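Side-chain contacts in acyl-CoA dehydrogenase (Bacillus anthracis, PDB 3OWA), which binds FAD and probably oxidises acyl-CoA thioesters to trans-2-enoyl-CoA, passing the electrons to the flavin: residues 513-516 with 517-521; 523-526 with 527-530; 225-228 with 229-232; 55-58 with 59-63; 92-95 with 96-99. All blocks are in the same frame, centred on the assembly; numbering follows the deposited sequence.

Contact 1: 513-516 with 517-521; sequences TEKA and IKTTG
Two backbone amides converge on the carbonyl oxygen of Ala516 in the last turn of helix 490-520. Thr520 N meets Ala516 O at 2.6 Å, almost in line with the carbonyl bond, whereas Thr519 N comes to Ala516 O at 3.0 Å from high above the carbonyl plane. One oxygen thus takes both an i+4 and an i+3 donor, consistent with the winding tightening near the helix end. At Gly521 phi turns positive and the helical path is left.

A side-chain hydroxyl strengthens the same turn. Thr519 OG1 donates to Lys515 O at 2.7 Å, standing above the carbonyl plane rather than on a lone pair; with OG1 beside its own backbone N (chi1 -62°), the hydroxyl folds back along the helix.

On the more exposed side Glu514 and Lys518 run alongside each other, pointing the same way. Their ends close an i to i+4 salt bridge, Lys518 NZ to Glu514 OE2 at 2.8 Å, which uses the anti side of the carboxylate, 17° out of its plane. The aliphatic stems join in, Lys518 CE lying 3.6 Å from Glu514 CG. On the side of helix 526-554 a methyl contact adds to this: Thr513 CG2 touches Ile517 CD1 at 4.0 Å.

Thr513, Ala516 and Ile517 face helix 526-554, packing on Lys528 and Val529, and Thr513 OG1 also hydrogen-bonds Tyr319 of helix 305-336. Lys515 turns to the N-terminal segment, bridging to Asp32 and bonding Val27 O, while Ile24 lies against Glu514 and Lys518.

Contact 2: 523-526 with 527-530; sequences EKNK and QKVL
The carboxamide of Asn525 meets Lys528 through its oxygen: Lys528 NZ donates to Asn525 OD1 at 2.9 Å, coming in 35° off the amide plane. The other end of this flat group is held too, because Asn525 ND2 bonds Gly521 O, so both ends fix the rotation of the amide. Asn525 sits at the N-cap of helix 526-554, yet its side chain makes no capping bond; with CG beside the backbone N (chi1 -69°) it is spent on the preceding turn and on the lysine.

Lys528 runs extended alongside Asn525, pointing the same way, and its CE approaches Asn525 OD1 at 3.5 Å. Its ammonium also has a long, weak ion pair with Glu31.

The second flat group, the amide of Gln527, turns toward helix 578-592; NE2 bonds Ile585 O there and Tyr531 OH one turn on in its own helix. Val529 and Leu530 close over the first carbonyls of the helix. Val529 CG2 lies 3.5 Å from Asn525 O, and Leu530 CG lies 3.4 Å from Lys526 O; the same two oxygens accept the amides of Val529 and Leu530 in regular i to i+4 bonds.

Water takes over part of the missing cap at the first turn: one molecule accepts from Gln527 N at 2.9 Å and donates to Lys524 O at 3.0 Å, tying the loop carbonyl to a helix amide.

Contact 3: 225-228 with 229-232; sequences EKKM and GIKC
Lys227 curls forward along the turn that follows it, whereas Lys231 stretches back past it, the two long side chains running in nearly opposite directions. The curl of Lys227 comes from its last two torsions (chi3 -61°, chi4 -49°), which swing the ammonium onto backbone carbonyls. NZ has its stronger bond to Ser233 O and donates to Ile230 O only weakly, at 3.3 Å. The methylene CE lies 3.4 Å from Ile230 O and, on the apolar side, 3.9 Å from Ile230 CG1. Nearer the root, Lys227 CB rests 3.5 Å from Gly229 O.

Lys231 stays extended beyond CG, and its CE passes Lys227 O at 3.5 Å and Met228 O at 3.8 Å. These are methylene-to-carbonyl contacts.

The selenomethionine Met228 points away from Lys227, to Arg402 of its own chain and to Glu395 of the second subunit. Ile230 adopts left-handed backbone angles, which turn the chain sharply after the extended Gly229; its side chain packs on Ile403 and Phe407 of its own chain and on Phe388 of the second subunit. This loop joins strands 219-221 and 235-240 of the middle domain, and backbone bonds from Lys226 and Met228 also reach the other subunit.

Lys227 belongs to the FAD pocket, its side chain lying about 4 Å from the cofactor. Carbonyl oxygens, not a carboxylate, meet the ammonium within the turn, so these bonds do not neutralise it, and its charge may be felt by the FAD beside it.

Contact 4: 55-58 with 59-63; sequences ELEY and LEQHE
Leu56 and Leu59 form the tight side of this short helix, their side chains crossing at about a right angle with CD1 to CD1 at 4.1 Å. Leu59 CG also settles 3.5 Å from Glu55 O, the carbonyl that accepts Leu59 N. Next to them Glu60 has CG beside its backbone N (chi1 -64°), 3.3 Å from Leu56 O, and the bend at chi2 turns the carboxylate so that OE2 accepts from Cys232 N.

The helix ends in a Schellman motif. Glu63 N bonds Tyr58 O at 3.2 Å, His62 N bonds Leu59 O at 2.7 Å, and His62, with positive phi, is the C-prime residue; a weaker bond from Gln61 N also falls on Tyr58 O. The reversal brings Glu63 back along Tyr58, the two side chains pointing the same way with ring and carboxylate planes 49° apart. Glu63 OE2 comes to the ring edge, 3.8 Å from Tyr58 CD1. Arg66 completes this cluster, in a salt bridge with Glu63 OE1 and in a cation-pi contact with the tyrosine.

The opposite character prevails at Glu57 and Gln61, both solvent-exposed. There Gln61 NE2 reaches Glu57 O through water, which donates to the carbonyl at 2.9 Å and accepts from the amide at 3.0 Å.

Helix 56-59 lies between helix 64-76, where Arg66 and Arg69 pair with Glu55, and the loop before strand 235-240, where Cys232 packs on both leucines. Helix 393-401 borders it through Arg396, which touches Leu56 and Glu60.

Contact 5: 92-95 with 96-99; sequences GLDK and VSSA
Asp94 caps helix 95-105 with one carboxylate oxygen, and the polar bonds centre on it. Ser97 N donates to Asp94 OD2 at 2.8 Å with a nearly straight N-H (170°), approaching the oxygen end-on. A chi1 of 72° sets the carboxylate between its own backbone N and carbonyl carbon, curled over the first turn. Ser97 OG is also 3.0 Å from Asp94 OD2, though its proton has another acceptor within reach. The second oxygen, Asp94 OD1, takes a bond from His37 NE2, so the group is held at both ends. In the backbone, Lys95 O accepts Ala99 N at 3.0 Å, with Ala99 CB close by.

Water carries two further links. One molecule accepts from Asp94 N and has a weak link to Ser97 OG, recalling, through water and only weakly, the return bond of a capping box. Another donates to Lys95 O at 2.7 Å and to Ser98 OG at 2.9 Å; Ser98 OG is bonded in addition to Asp83.

Apolar contact is slight but close: Leu93 CB meets Ser97 CB at 3.7 Å, and Leu93 CD1 comes within 3.9 Å of the same carbon.

The helix start is wedged among three helices of the fold. His37 and Ile40 of helix 35-52 lie against Val96, Ser97 and Leu93; helix 305-336 offers Glu333 to Lys95 N and Phe332 to its side chain; helix 257-293 touches Lys95 and Ala99.

Contacts 1 and 2 sit on either side of one helix hairpin, the end of helix 490-520 and the start of helix 526-554, and touch each other; the first carries its salt bridge toward solvent, the second is more buried. Contacts 3 and 4 also touch, joining the middle domain to the N-terminal one through the pairing of Cys232 with Glu60, but contact 3 lies at the subunit interface and the cofactor, contact 4 nearer the surface. Contact 5 touches none of the others; the nearest is contact 1, about 25 Å away between centres. Helix termini recur: contact 5 is capped by a carboxylate, contact 2 partly by water, and contact 4 closes in a Schellman motif.

Contact 1: 513-516 with 517-521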
loop_
_atom_site.group_PDB
_atom_site.type_symbol
_atom_site.label_atom_id
_atom_site.label_comp_id
_atom_site.label_asym_id
_atom_site.label_seq_id
_atom_site.Cartn_x
_atom_site.Cartn_y
_atom_site.Cartn_z
ATOM N N THR A 513 22.468 14.250 10.486
ATOM C CA THR A 513 22.497 15.603 9.954
ATOM C C THR A 513 23.419 16.500 10.847
ATOM O O THR A 513 24.234 17.269 10.346
ATOM C CB THR A 513 21.064 16.180 9.815
ATOM O OG1 THR A 513 20.248 15.276 9.025
ATOM C CG2 THR A 513 21.095 17.580 9.187
ATOM N N GLU A 514 23.285 16.354 12.159
ATOM C CA GLU A 514 24.113 17.069 13.120
ATOM C C GLU A 514 25.588 16.768 12.884
ATOM O O GLU A 514 26.422 17.687 12.820
ATOM C CB GLU A 514 23.710 16.657 14.533
ATOM C CG GLU A 514 24.286 17.542 15.629
ATOM C CD GLU A 514 23.985 17.014 17.037
ATOM O OE1 GLU A 514 22.883 16.436 17.245
ATOM O OE2 GLU A 514 24.867 17.169 17.925
ATOM N N LYS A 515 25.912 15.484 12.727
ATOM C CA LYS A 515 27.278 15.094 12.418
ATOM C C LYS A 515 27.801 15.710 11.111
ATOM O O LYS A 515 28.943 16.191 11.060
ATOM C CB LYS A 515 27.440 13.564 12.430
ATOM C CG LYS A 515 28.720 13.103 11.736
ATOM C CD LYS A 515 29.569 12.177 12.566
ATOM C CE LYS A 515 28.856 10.945 13.004
ATOM N NZ LYS A 515 29.886 9.897 13.286
ATOM N N ALA A 516 26.965 15.714 10.077
ATOM C CA ALA A 516 27.324 16.288 8.787
ATOM C C ALA A 516 27.654 17.773 8.911
ATOM O O ALA A 516 28.646 18.245 8.356
ATOM C CB ALA A 516 26.223 16.090 7.797
ATOM N N ILE A 517 26.808 18.487 9.642
ATOM C CA ILE A 517 26.967 19.917 9.851
ATOM C C ILE A 517 28.346 20.176 10.477
ATOM O O ILE A 517 29.134 20.947 9.939
ATOM C CB ILE A 517 25.793 20.498 10.673
ATOM C CG1 ILE A 517 24.525 20.520 9.816
ATOM C CG2 ILE A 517 26.113 21.947 11.213
ATOM C CD1 ILE A 517 23.279 20.681 10.599
ATOM N N LYS A 518 28.639 19.462 11.559
ATOM C CA LYS A 518 29.882 19.609 12.292
ATOM C C LYS A 518 31.065 19.142 11.491
ATOM O O LYS A 518 32.195 19.489 11.811
ATOM C CB LYS A 518 29.792 18.860 13.616
ATOM C CG LYS A 518 28.491 19.235 14.332
ATOM C CD LYS A 518 28.518 19.096 15.843
ATOM C CE LYS A 518 27.181 19.575 16.403
ATOM N NZ LYS A 518 26.870 19.070 17.769
ATOM N N THR A 519 30.800 18.384 10.433
ATOM C CA THR A 519 31.853 17.864 9.570
ATOM C C THR A 519 32.107 18.699 8.305
ATOM O O THR A 519 33.261 18.930 7.936
ATOM C CB THR A 519 31.563 16.385 9.206
ATOM O OG1 THR A 519 31.548 15.619 10.413
ATOM C CG2 THR A 519 32.609 15.808 8.246
ATOM N N THR A 520 31.036 19.141 7.646
ATOM C CA THR A 520 31.127 19.772 6.314
ATOM C C THR A 520 30.353 21.115 6.198
ATOM O O THR A 520 30.329 21.734 5.129
ATOM C CB THR A 520 30.710 18.748 5.204
ATOM O OG1 THR A 520 31.483 17.551 5.353
ATOM C CG2 THR A 520 30.951 19.283 3.798
ATOM N N GLY A 521 29.730 21.558 7.293
ATOM C CA GLY A 521 29.057 22.864 7.328
ATOM C C GLY A 521 27.554 22.844 7.078
ATOM O O GLY A 521 26.977 21.796 6.739
#

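Contact 2: 523-526 with 527-530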
loop_
_atom_site.group_PDB
_atom_site.type_symbol
_atom_site.label_atom_id
_atom_site.label_comp_id
_atom_site.label_asym_id
_atom_site.label_seq_id
_atom_site.Cartn_x
_atom_site.Cartn_y
_atom_site.Cartn_z
ATOM N N GLU A 523 25.816 25.022 4.905
ATOM C CA GLU A 523 25.536 25.301 3.505
ATOM C C GLU A 523 25.554 24.067 2.624
ATOM O O GLU A 523 24.717 23.933 1.726
ATOM C CB GLU A 523 26.525 26.323 2.966
ATOM C CG GLU A 523 25.934 27.175 1.878
ATOM C CD GLU A 523 26.009 28.643 2.222
ATOM O OE1 GLU A 523 24.940 29.265 2.413
ATOM O OE2 GLU A 523 27.137 29.173 2.323
ATOM N N LYS A 524 26.477 23.151 2.890
ATOM C CA LYS A 524 26.567 21.936 2.088
ATOM C C LYS A 524 25.562 20.842 2.522
ATOM O O LYS A 524 25.291 19.914 1.761
ATOM C CB LYS A 524 27.995 21.398 2.075
ATOM C CG LYS A 524 29.051 22.465 1.746
ATOM C CD LYS A 524 30.356 21.824 1.334
ATOM C CE LYS A 524 31.508 22.815 1.437
ATOM N NZ LYS A 524 32.796 22.083 1.444
ATOM N N ASN A 525 24.996 20.975 3.721
ATOM C CA ASN A 525 24.078 19.965 4.242
ATOM C C ASN A 525 22.613 20.383 4.319
ATOM O O ASN A 525 21.838 19.858 5.138
ATOM C CB ASN A 525 24.594 19.414 5.570
ATOM C CG ASN A 525 25.849 18.583 5.388
ATOM O OD1 ASN A 525 25.824 17.530 4.729
ATOM N ND2 ASN A 525 26.971 19.062 5.945
ATOM N N LYS A 526 22.234 21.288 3.419
ATOM C CA LYS A 526 20.900 21.842 3.330
ATOM C C LYS A 526 19.813 20.768 3.105
ATOM O O LYS A 526 18.761 20.781 3.760
ATOM C CB LYS A 526 20.868 22.883 2.202
ATOM C CG LYS A 526 19.503 23.577 2.033
ATOM C CD LYS A 526 19.614 24.860 1.223
ATOM C CE LYS A 526 18.771 25.985 1.847
ATOM N NZ LYS A 526 19.009 27.310 1.169
ATOM N N GLN A 527 20.080 19.858 2.176
ATOM C CA GLN A 527 19.151 18.753 1.866
ATOM C C GLN A 527 18.923 17.861 3.096
ATOM O O GLN A 527 17.795 17.530 3.421
ATOM C CB GLN A 527 19.665 17.969 0.660
ATOM C CG GLN A 527 18.690 16.966 0.032
ATOM C CD GLN A 527 17.601 17.616 -0.827
ATOM O OE1 GLN A 527 17.391 18.845 -0.789
ATOM N NE2 GLN A 527 16.889 16.783 -1.605
ATOM N N LYS A 528 19.975 17.490 3.811
ATOM C CA LYS A 528 19.769 16.717 5.035
ATOM C C LYS A 528 18.922 17.448 6.071
ATOM O O LYS A 528 18.099 16.829 6.737
ATOM C CB LYS A 528 21.091 16.321 5.672
ATOM C CG LYS A 528 21.910 15.373 4.846
ATOM C CD LYS A 528 23.229 15.098 5.521
ATOM C CE LYS A 528 24.128 14.443 4.524
ATOM N NZ LYS A 528 25.524 14.652 4.845
ATOM N N VAL A 529 19.157 18.756 6.233
ATOM C CA VAL A 529 18.415 19.534 7.222
ATOM C C VAL A 529 16.929 19.497 6.880
ATOM O O VAL A 529 16.094 19.285 7.760
ATOM C CB VAL A 529 18.915 20.996 7.323
ATOM C CG1 VAL A 529 17.886 21.907 8.034
ATOM C CG2 VAL A 529 20.253 21.057 8.032
ATOM N N LEU A 530 16.630 19.706 5.601
ATOM C CA LEU A 530 15.276 19.673 5.073
ATOM C C LEU A 530 14.574 18.324 5.286
ATOM O O LEU A 530 13.464 18.302 5.796
ATOM C CB LEU A 530 15.286 20.068 3.588
ATOM C CG LEU A 530 15.527 21.577 3.306
ATOM C CD1 LEU A 530 15.644 21.802 1.818
ATOM C CD2 LEU A 530 14.454 22.481 3.919
HETATM O O HOH W 1 22.726 17.959 2.007
HETATM O O HOH W 2 22.517 19.683 0.588
#

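Contact 3: 225-228 with 229-232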
loop_
_atom_site.group_PDB
_atom_site.type_symbol
_atom_site.label_atom_id
_atom_site.label_comp_id
_atom_site.label_asym_id
_atom_site.label_seq_id
_atom_site.Cartn_x
_atom_site.Cartn_y
_atom_site.Cartn_z
ATOM N N GLU A 225 6.842 -22.563 -6.836
ATOM C CA GLU A 225 5.630 -21.812 -6.537
ATOM C C GLU A 225 5.366 -20.750 -7.596
ATOM O O GLU A 225 6.320 -20.242 -8.245
ATOM C CB GLU A 225 5.795 -21.067 -5.191
ATOM C CG GLU A 225 6.011 -21.987 -4.046
ATOM C CD GLU A 225 4.748 -22.655 -3.609
ATOM O OE1 GLU A 225 4.778 -23.308 -2.545
ATOM O OE2 GLU A 225 3.702 -22.512 -4.276
ATOM N N LYS A 226 4.092 -20.421 -7.780
ATOM C CA LYS A 226 3.664 -19.284 -8.616
ATOM C C LYS A 226 3.451 -18.083 -7.721
ATOM O O LYS A 226 2.638 -18.116 -6.827
ATOM C CB LYS A 226 2.399 -19.658 -9.417
ATOM C CG LYS A 226 2.621 -20.817 -10.356
ATOM C CD LYS A 226 1.339 -21.235 -11.036
ATOM C CE LYS A 226 1.572 -22.447 -11.948
ATOM N NZ LYS A 226 1.462 -23.738 -11.192
ATOM N N LYS A 227 4.253 -17.036 -7.883
ATOM C CA LYS A 227 4.298 -15.998 -6.874
ATOM C C LYS A 227 3.865 -14.668 -7.440
ATOM O O LYS A 227 4.082 -14.399 -8.641
ATOM C CB LYS A 227 5.762 -15.799 -6.333
ATOM C CG LYS A 227 6.342 -17.122 -5.768
ATOM C CD LYS A 227 7.605 -16.945 -4.877
ATOM C CE LYS A 227 8.856 -16.314 -5.556
ATOM N NZ LYS A 227 9.209 -16.956 -6.864
HETATM N N MSE A 228 3.490 -13.762 -6.547
HETATM C CA MSE A 228 3.134 -12.382 -6.983
HETATM C C MSE A 228 4.316 -11.626 -7.574
HETATM O O MSE A 228 4.189 -10.877 -8.559
HETATM C CB MSE A 228 2.726 -11.555 -5.792
HETATM C CG MSE A 228 2.189 -10.130 -6.203
HETATM SE SE MSE A 228 1.810 -9.087 -4.672
HETATM C CE MSE A 228 0.224 -9.966 -3.916
ATOM N N GLY A 229 5.435 -11.748 -6.896
ATOM C CA GLY A 229 6.631 -10.966 -7.232
ATOM C C GLY A 229 7.882 -11.762 -6.911
ATOM O O GLY A 229 7.800 -12.953 -6.634
ATOM N N ILE A 230 9.042 -11.079 -6.911
ATOM C CA ILE A 230 10.352 -11.768 -6.859
ATOM C C ILE A 230 10.325 -13.086 -7.638
ATOM O O ILE A 230 10.798 -14.136 -7.206
ATOM C CB ILE A 230 10.945 -11.931 -5.418
ATOM C CG1 ILE A 230 10.058 -12.781 -4.490
ATOM C CG2 ILE A 230 11.241 -10.533 -4.826
ATOM C CD1 ILE A 230 10.744 -13.191 -3.124
ATOM N N LYS A 231 9.748 -13.025 -8.815
ATOM C CA LYS A 231 9.560 -14.226 -9.630
ATOM C C LYS A 231 10.837 -14.925 -10.028
ATOM O O LYS A 231 10.844 -16.114 -10.222
ATOM C CB LYS A 231 8.789 -13.854 -10.889
ATOM C CG LYS A 231 7.297 -13.505 -10.577
ATOM C CD LYS A 231 6.588 -13.122 -11.874
ATOM C CE LYS A 231 5.098 -12.987 -11.642
ATOM N NZ LYS A 231 4.363 -12.909 -12.959
ATOM N N CYS A 232 11.954 -14.209 -10.118
ATOM C CA CYS A 232 13.169 -14.889 -10.453
ATOM C C CYS A 232 13.842 -15.576 -9.250
ATOM O O CYS A 232 14.814 -16.282 -9.445
ATOM C CB CYS A 232 14.142 -13.902 -11.083
ATOM S SG CYS A 232 14.643 -12.697 -9.962
#

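Contact 4: 55-58 with 59-63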
loop_
_atom_site.group_PDB
_atom_site.type_symbol
_atom_site.label_atom_id
_atom_site.label_comp_id
_atom_site.label_asym_id
_atom_site.label_seq_id
_atom_site.Cartn_x
_atom_site.Cartn_y
_atom_site.Cartn_z
ATOM N N GLU A 55 20.160 -9.955 -18.075
ATOM C CA GLU A 55 19.542 -11.297 -18.008
ATOM C C GLU A 55 18.294 -11.325 -17.159
ATOM O O GLU A 55 17.586 -12.337 -17.118
ATOM C CB GLU A 55 20.553 -12.348 -17.513
ATOM C CG GLU A 55 21.781 -12.429 -18.465
ATOM C CD GLU A 55 22.656 -13.678 -18.234
ATOM O OE1 GLU A 55 22.123 -14.818 -18.160
ATOM O OE2 GLU A 55 23.885 -13.501 -18.103
ATOM N N LEU A 56 17.990 -10.229 -16.494
ATOM C CA LEU A 56 16.948 -10.290 -15.448
ATOM C C LEU A 56 15.613 -10.806 -15.990
ATOM O O LEU A 56 14.895 -11.531 -15.301
ATOM C CB LEU A 56 16.787 -8.925 -14.763
ATOM C CG LEU A 56 15.865 -8.872 -13.544
ATOM C CD1 LEU A 56 16.278 -9.925 -12.491
ATOM C CD2 LEU A 56 15.940 -7.451 -12.993
ATOM N N GLU A 57 15.281 -10.445 -17.224
ATOM C CA GLU A 57 14.013 -10.860 -17.831
ATOM C C GLU A 57 13.949 -12.388 -18.022
ATOM O O GLU A 57 12.873 -12.981 -17.921
ATOM C CB GLU A 57 13.829 -10.105 -19.150
ATOM C CG GLU A 57 12.697 -10.546 -20.039
ATOM C CD GLU A 57 12.863 -10.053 -21.479
ATOM O OE1 GLU A 57 11.840 -9.996 -22.196
ATOM O OE2 GLU A 57 14.006 -9.725 -21.898
ATOM N N TYR A 58 15.091 -13.028 -18.266
ATOM C CA TYR A 58 15.134 -14.503 -18.378
ATOM C C TYR A 58 15.131 -15.148 -17.011
ATOM O O TYR A 58 14.522 -16.194 -16.827
ATOM C CB TYR A 58 16.353 -14.990 -19.153
ATOM C CG TYR A 58 16.476 -14.340 -20.480
ATOM C CD1 TYR A 58 15.763 -14.813 -21.575
ATOM C CD2 TYR A 58 17.303 -13.234 -20.644
ATOM C CE1 TYR A 58 15.884 -14.181 -22.824
ATOM C CE2 TYR A 58 17.422 -12.603 -21.862
ATOM C CZ TYR A 58 16.714 -13.068 -22.938
ATOM O OH TYR A 58 16.854 -12.429 -24.140
ATOM N N LEU A 59 15.783 -14.518 -16.042
ATOM C CA LEU A 59 15.646 -15.007 -14.658
ATOM C C LEU A 59 14.198 -15.021 -14.234
ATOM O O LEU A 59 13.758 -16.002 -13.605
ATOM C CB LEU A 59 16.462 -14.157 -13.683
ATOM C CG LEU A 59 17.947 -13.972 -14.050
ATOM C CD1 LEU A 59 18.741 -13.208 -12.983
ATOM C CD2 LEU A 59 18.531 -15.367 -14.215
ATOM N N GLU A 60 13.434 -13.957 -14.560
ATOM C CA GLU A 60 12.025 -13.892 -14.082
ATOM C C GLU A 60 11.235 -14.994 -14.716
ATOM O O GLU A 60 10.138 -15.346 -14.229
ATOM C CB GLU A 60 11.349 -12.536 -14.373
ATOM C CG GLU A 60 12.013 -11.345 -13.630
ATOM C CD GLU A 60 11.496 -11.173 -12.190
ATOM O OE1 GLU A 60 10.294 -10.797 -12.053
ATOM O OE2 GLU A 60 12.290 -11.376 -11.205
ATOM N N GLN A 61 11.759 -15.545 -15.812
ATOM C CA GLN A 61 11.077 -16.681 -16.469
ATOM C C GLN A 61 11.626 -18.001 -15.959
ATOM O O GLN A 61 11.351 -19.049 -16.537
ATOM C CB GLN A 61 11.131 -16.591 -18.029
ATOM C CG GLN A 61 10.222 -15.456 -18.576
ATOM C CD GLN A 61 10.687 -14.892 -19.908
ATOM O OE1 GLN A 61 11.284 -15.584 -20.741
ATOM N NE2 GLN A 61 10.422 -13.610 -20.111
ATOM N N HIS A 62 12.343 -17.966 -14.834
ATOM C CA HIS A 62 12.830 -19.198 -14.168
ATOM C C HIS A 62 13.874 -19.910 -14.992
ATOM O O HIS A 62 13.961 -21.143 -14.969
ATOM C CB HIS A 62 11.678 -20.169 -13.828
ATOM C CG HIS A 62 10.775 -19.644 -12.768
ATOM N ND1 HIS A 62 9.731 -20.375 -12.246
ATOM C CD2 HIS A 62 10.764 -18.452 -12.118
ATOM C CE1 HIS A 62 9.105 -19.656 -11.333
ATOM N NE2 HIS A 62 9.714 -18.489 -11.224
ATOM N N GLU A 63 14.691 -19.141 -15.695
ATOM C CA GLU A 63 15.821 -19.755 -16.331
ATOM C C GLU A 63 16.960 -19.826 -15.318
ATOM O O GLU A 63 17.891 -19.031 -15.367
ATOM C CB GLU A 63 16.223 -18.985 -17.589
ATOM C CG GLU A 63 15.171 -19.079 -18.658
ATOM C CD GLU A 63 15.666 -18.645 -20.034
ATOM O OE1 GLU A 63 16.908 -18.553 -20.274
ATOM O OE2 GLU A 63 14.783 -18.403 -20.885
HETATM O O HOH W 3 10.353 -11.592 -17.908
#

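Contact 5: 92-95 with 96-99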
loop_
_atom_site.group_PDB
_atom_site.type_symbol
_atom_site.label_atom_id
_atom_site.label_comp_id
_atom_site.label_asym_id
_atom_site.label_seq_id
_atom_site.Cartn_x
_atom_site.Cartn_y
_atom_site.Cartn_z
ATOM N N GLY A 92 36.598 -12.199 4.178
ATOM C CA GLY A 92 36.496 -11.541 5.483
ATOM C C GLY A 92 36.386 -10.019 5.516
ATOM O O GLY A 92 37.181 -9.367 6.184
ATOM N N LEU A 93 35.400 -9.441 4.819
ATOM C CA LEU A 93 35.182 -7.982 4.899
ATOM C C LEU A 93 34.445 -7.610 6.191
ATOM O O LEU A 93 33.924 -8.481 6.888
ATOM C CB LEU A 93 34.484 -7.435 3.645
ATOM C CG LEU A 93 35.141 -7.766 2.284
ATOM C CD1 LEU A 93 34.355 -7.183 1.121
ATOM C CD2 LEU A 93 36.605 -7.311 2.181
ATOM N N ASP A 94 34.440 -6.326 6.531
ATOM C CA ASP A 94 33.669 -5.839 7.673
ATOM C C ASP A 94 32.158 -5.783 7.356
ATOM O O ASP A 94 31.749 -5.978 6.205
ATOM C CB ASP A 94 34.205 -4.481 8.167
ATOM C CG ASP A 94 33.895 -3.326 7.214
ATOM O OD1 ASP A 94 34.589 -2.292 7.316
ATOM O OD2 ASP A 94 32.983 -3.411 6.372
ATOM N N LYS A 95 31.340 -5.528 8.378
ATOM C CA LYS A 95 29.886 -5.584 8.214
ATOM C C LYS A 95 29.322 -4.446 7.340
ATOM O O LYS A 95 28.245 -4.601 6.710
ATOM C CB LYS A 95 29.184 -5.585 9.574
ATOM C CG LYS A 95 29.517 -6.776 10.460
ATOM C CD LYS A 95 29.010 -8.069 9.876
ATOM C CE LYS A 95 29.762 -9.269 10.450
ATOM N NZ LYS A 95 31.231 -9.117 10.316
ATOM N N VAL A 96 30.025 -3.323 7.293
ATOM C CA VAL A 96 29.631 -2.214 6.443
ATOM C C VAL A 96 29.726 -2.602 4.982
ATOM O O VAL A 96 28.809 -2.350 4.219
ATOM C CB VAL A 96 30.439 -0.926 6.737
ATOM C CG1 VAL A 96 30.058 0.166 5.748
ATOM C CG2 VAL A 96 30.166 -0.439 8.159
ATOM N N SER A 97 30.830 -3.253 4.612
ATOM C CA SER A 97 31.036 -3.774 3.273
ATOM C C SER A 97 29.940 -4.751 2.843
ATOM O O SER A 97 29.385 -4.626 1.764
ATOM C CB SER A 97 32.418 -4.454 3.180
ATOM O OG SER A 97 33.448 -3.506 3.389
ATOM N N SER A 98 29.618 -5.727 3.672
ATOM C CA SER A 98 28.561 -6.664 3.263
ATOM C C SER A 98 27.141 -6.050 3.298
ATOM O O SER A 98 26.249 -6.526 2.598
ATOM C CB SER A 98 28.660 -7.989 4.029
ATOM O OG SER A 98 28.455 -7.808 5.406
ATOM N N ALA A 99 26.943 -4.964 4.048
ATOM C CA ALA A 99 25.687 -4.207 3.969
ATOM C C ALA A 99 25.629 -3.497 2.620
ATOM O O ALA A 99 24.613 -3.495 1.957
ATOM C CB ALA A 99 25.548 -3.200 5.128
HETATM O O HOH W 4 36.422 -4.356 4.807
HETATM O O HOH W 5 26.481 -6.661 7.123
#